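Local structure of carbohydrate binding module (Escherichia coli, 2XFD) at residues R10-N13 and G14-V18; T54-T58 and G59-Q63. The protein binds carbohydrates such as cellobiose through a calcium ion coordinated directly by sugar hydroxyls, and probably targets xylan and related plant polysaccharides. All blocks are in the same frame, centred on the assembly; numbering follows the deposited sequence.

Contact 1 of 2, residues R10-N13 and G14-V18; sequences RGVN and GQESV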
# COMPACT_ATOMS: atom_id res chain seq x y z
N ARG A 10 4.70 -3.72 -6.10
CA ARG A 10 5.60 -4.86 -6.20
C ARG A 10 6.20 -5.15 -4.86
O ARG A 10 6.25 -4.28 -3.98
CB ARG A 10 6.75 -4.60 -7.21
CG ARG A 10 7.82 -3.66 -6.72
CD ARG A 10 8.93 -3.44 -7.69
NE ARG A 10 10.08 -2.75 -7.13
CZ ARG A 10 11.18 -3.37 -6.65
NH1 ARG A 10 12.22 -2.64 -6.33
NH2 ARG A 10 11.21 -4.68 -6.49
N GLY A 11 6.70 -6.37 -4.74
CA GLY A 11 7.61 -6.74 -3.68
C GLY A 11 9.05 -6.76 -4.21
O GLY A 11 9.28 -6.62 -5.41
N VAL A 12 9.95 -6.94 -3.27
CA VAL A 12 11.35 -7.12 -3.63
C VAL A 12 11.75 -8.59 -3.78
O VAL A 12 12.57 -8.90 -4.61
CB VAL A 12 12.26 -6.36 -2.69
CG1 VAL A 12 12.00 -4.91 -2.64
CG2 VAL A 12 12.36 -6.85 -1.50
N ASN A 13 11.13 -9.49 -3.02
CA ASN A 13 11.46 -10.90 -3.21
C ASN A 13 10.31 -11.78 -3.68
O ASN A 13 10.58 -12.93 -4.02
CB ASN A 13 12.18 -11.52 -2.00
CG ASN A 13 11.27 -11.94 -0.89
OD1 ASN A 13 10.04 -11.74 -0.89
ND2 ASN A 13 11.88 -12.54 0.11
N GLY A 14 9.10 -11.28 -3.79
CA GLY A 14 8.00 -12.03 -4.30
C GLY A 14 7.19 -12.83 -3.30
O GLY A 14 6.30 -13.60 -3.71
N GLN A 15 7.48 -12.67 -2.02
CA GLN A 15 6.74 -13.29 -0.97
C GLN A 15 5.84 -12.29 -0.20
O GLN A 15 5.08 -12.68 0.67
CB GLN A 15 7.66 -13.95 0.03
CG GLN A 15 8.51 -15.01 -0.52
CD GLN A 15 9.68 -15.39 0.43
OE1 GLN A 15 9.94 -14.73 1.51
NE2 GLN A 15 10.49 -16.31 -0.05
N GLU A 16 5.96 -10.99 -0.54
CA GLU A 16 5.29 -9.97 0.20
C GLU A 16 3.79 -10.04 0.02
O GLU A 16 3.26 -10.27 -1.07
CB GLU A 16 5.80 -8.59 -0.19
CG GLU A 16 7.27 -8.40 0.08
CD GLU A 16 8.25 -8.85 -0.98
OE1 GLU A 16 7.83 -9.52 -1.97
OE2 GLU A 16 9.48 -8.50 -0.84
N SER A 17 3.07 -9.76 1.14
CA SER A 17 1.61 -9.67 1.17
C SER A 17 1.16 -8.27 1.48
O SER A 17 1.66 -7.64 2.43
CB SER A 17 1.02 -10.64 2.19
OG SER A 17 -0.39 -10.64 2.13
N VAL A 18 0.21 -7.75 0.72
CA VAL A 18 -0.42 -6.49 1.01
C VAL A 18 -1.93 -6.68 1.12
O VAL A 18 -2.55 -7.55 0.49
CB VAL A 18 -0.11 -5.40 -0.01
CG1 VAL A 18 1.35 -5.06 0.05
CG2 VAL A 18 -0.58 -5.77 -1.40
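Glu16 folds its carboxylate back into the turn that precedes it and collects three of the backbone N-H groups there. OE2 takes two of them: Asn13 N, 2.9 Å away, comes in nearly straight (168°) on the syn lone pair, while Val12 N meets OE2 at 2.9 Å from above the carboxylate plane. The other oxygen, OE1, accepts Gly14 N at 2.8 Å on its syn side and lies 3.3 Å from Gly11 CA, where a side chain of any kind would run into it; glycine suits that place. Bending at chi2 (86°) is what curls the short chain back over the turn. A glutamine here would probably lose one of these grips, since its NH2 end would face backbone donors and leave an N-H without an acceptor. In a second layer, Asn13 OD1 receives Gln15 N at 2.9 Å, and Asn13 ND2 makes a weak bond of 3.2 Å to Gln15 OE1, the two amide planes being 63° apart. Gln15 OE1 has a stronger partner in Arg60 NE, and Glu16 OE2 also accepts Asp61 N. At Gly14 the positive phi would press a side chain against the carbonyl of Asn13. The turn, its interior filled by a carboxylate, links strands 4-11 and 17-22 of two antiparallel sheets in this all-beta module, and Glu16 also touches Val62 of strand 62-69, the neighbour of 4-11.

Contact 2 of 2, residues T54-T58 and G59-Q63; sequences TNDAT and GRDVQ. With CA (calcium ion), chain C; BGC (beta-D-glucopyranose), chain B.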
# COMPACT_ATOMS: atom_id res chain seq x y z
N THR A 54 1.96 -6.58 5.48
CA THR A 54 1.60 -7.31 6.70
C THR A 54 2.56 -8.45 7.05
O THR A 54 2.39 -8.98 8.14
CB THR A 54 0.19 -7.86 6.57
OG1 THR A 54 0.15 -8.82 5.51
CG2 THR A 54 -0.84 -6.79 6.33
N ASN A 55 3.49 -8.85 6.18
CA ASN A 55 4.34 -10.01 6.44
C ASN A 55 5.81 -9.71 6.31
O ASN A 55 6.58 -10.51 5.76
CB ASN A 55 3.88 -11.22 5.61
CG ASN A 55 4.17 -11.06 4.15
OD1 ASN A 55 4.32 -9.91 3.68
ND2 ASN A 55 4.25 -12.15 3.41
N ASP A 56 6.22 -8.56 6.79
CA ASP A 56 7.62 -8.19 6.78
C ASP A 56 8.46 -9.32 7.42
O ASP A 56 8.05 -9.95 8.40
CB ASP A 56 7.83 -6.89 7.55
CG ASP A 56 9.20 -6.35 7.41
OD1 ASP A 56 9.83 -6.53 6.35
OD2 ASP A 56 9.65 -5.68 8.37
N ALA A 57 9.65 -9.47 6.87
CA ALA A 57 10.65 -10.46 7.26
C ALA A 57 11.90 -10.08 6.54
O ALA A 57 11.94 -9.23 5.65
CB ALA A 57 10.26 -11.82 6.91
N THR A 58 12.96 -10.83 6.84
CA THR A 58 14.19 -10.70 6.10
C THR A 58 13.96 -10.76 4.60
O THR A 58 13.32 -11.68 4.12
CB THR A 58 15.16 -11.87 6.52
OG1 THR A 58 15.40 -11.70 7.89
CG2 THR A 58 16.45 -11.81 5.68
N GLY A 59 14.50 -9.82 3.85
CA GLY A 59 14.44 -9.83 2.39
C GLY A 59 13.16 -9.32 1.77
O GLY A 59 13.07 -9.27 0.54
N ARG A 60 12.17 -8.96 2.61
CA ARG A 60 10.86 -8.55 2.12
C ARG A 60 10.60 -7.06 2.35
O ARG A 60 10.77 -6.57 3.47
CB ARG A 60 9.77 -9.29 2.84
CG ARG A 60 9.76 -10.80 2.69
CD ARG A 60 8.58 -11.41 3.40
NE ARG A 60 8.64 -12.86 3.38
CZ ARG A 60 7.93 -13.67 4.13
NH1 ARG A 60 7.12 -13.22 5.05
NH2 ARG A 60 8.11 -14.98 4.00
N ASP A 61 10.21 -6.37 1.29
CA ASP A 61 9.85 -4.95 1.30
C ASP A 61 8.84 -4.74 0.15
O ASP A 61 8.84 -5.50 -0.82
CB ASP A 61 11.09 -4.05 1.02
CG ASP A 61 12.13 -4.10 2.08
OD1 ASP A 61 13.33 -4.24 1.69
OD2 ASP A 61 11.80 -3.94 3.26
N VAL A 62 8.03 -3.68 0.26
CA VAL A 62 7.01 -3.37 -0.75
C VAL A 62 7.24 -1.98 -1.31
O VAL A 62 7.54 -1.02 -0.57
CB VAL A 62 5.63 -3.48 -0.14
CG1 VAL A 62 4.55 -2.95 -1.08
CG2 VAL A 62 5.33 -4.95 0.27
N GLN A 63 7.08 -1.85 -2.62
CA GLN A 63 7.08 -0.55 -3.31
C GLN A 63 5.68 -0.41 -3.95
O GLN A 63 5.34 -1.18 -4.82
CB GLN A 63 8.19 -0.44 -4.33
CG GLN A 63 8.33 0.93 -4.94
CD GLN A 63 9.29 1.01 -6.10
OE1 GLN A 63 9.80 0.02 -6.61
NE2 GLN A 63 9.60 2.17 -6.49
CA CA C . 11.50 -5.17 5.24
C2 BGC B . 13.83 -3.62 7.16
C3 BGC B . 12.66 -3.89 8.09
C4 BGC B . 13.11 -4.04 9.55
C5 BGC B . 13.91 -2.81 9.93
C6 BGC B . 14.46 -2.73 11.37
C1 BGC B . 14.66 -2.47 7.67
O2 BGC B . 13.30 -3.45 5.83
O3 BGC B . 12.04 -5.10 7.64
O4 BGC B . 12.01 -4.12 10.41
O5 BGC B . 14.98 -2.68 9.04
O6 BGC B . 15.34 -3.82 11.52
O HOH W 1 13.26 -6.77 5.28
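Across the loop before strand 62-69, Arg60 reaches back to Asn55 and closes the chain on itself by hydrogen bonds. Its NH1 donates to Asn55 O at 2.9 Å, almost straight (167°) and lying in both the carbonyl plane and the guanidinium plane. The chain runs extended from CG to NE, a length that lets arginine span this gap. A backbone bond of 3.1 Å from Arg60 N to Ala57 O closes the bend. Beyond the loop, the amide of Asn55 bonds to Ser17 N and Gln15 O.

Packing is modest. Ala57 CB sits over one face of the guanidinium, 3.9 Å from Arg60 NH1, and a methyl is small enough to lie there.

The bend itself is a type II beta turn from Ala57 to Arg60. Gly59 occupies its third position with phi 82°, which glycine adopts readily. The turn leads into strand 62-69 and brings the calcium ligands together at the edge of this carbohydrate-binding module.

Metal coordination is the third kind of interaction. Asp56 OD1 lies 2.4 Å from the calcium ion; with CG anti to the backbone N (chi1 -172°), the carboxylate swings round to the ion although CB heads away from 59-63. Asp61 OD2 and the carbonyl O of Arg60 are further ligands, and His101 O adds another from elsewhere in the chain. The two aspartates supply negative charge that probably favours the divalent ion. A water is a further ligand and donates to Ala57 O, while glucose O2 and O3 coordinate the ion directly.

For direct sugar contacts, Asp56 OD2 approaches glucose O3 to 2.6 Å and accepts a weak bond from O4.

Overall arrangement
Contacts 1 and 2 are neighbouring turns whose centres lie about 6 Å apart. Each ends or begins a strand of the same sheet, 4-11 for contact 1 and 62-69 for contact 2, which pair antiparallel. Contact 1 is partly buried, and there a carboxylate serves backbone N-H groups; contact 2 lies at the surface, where carboxylates are spent on calcium and sugar instead. They are joined directly by Arg10 NE to Gln63 OE1 and by Ser17 N to Asn55 OD1, both probable hydrogen bonds, and Val12 packs on Gly59. Contact 1 lies beside the calcium-binding loop and supplies no ligand to the ion.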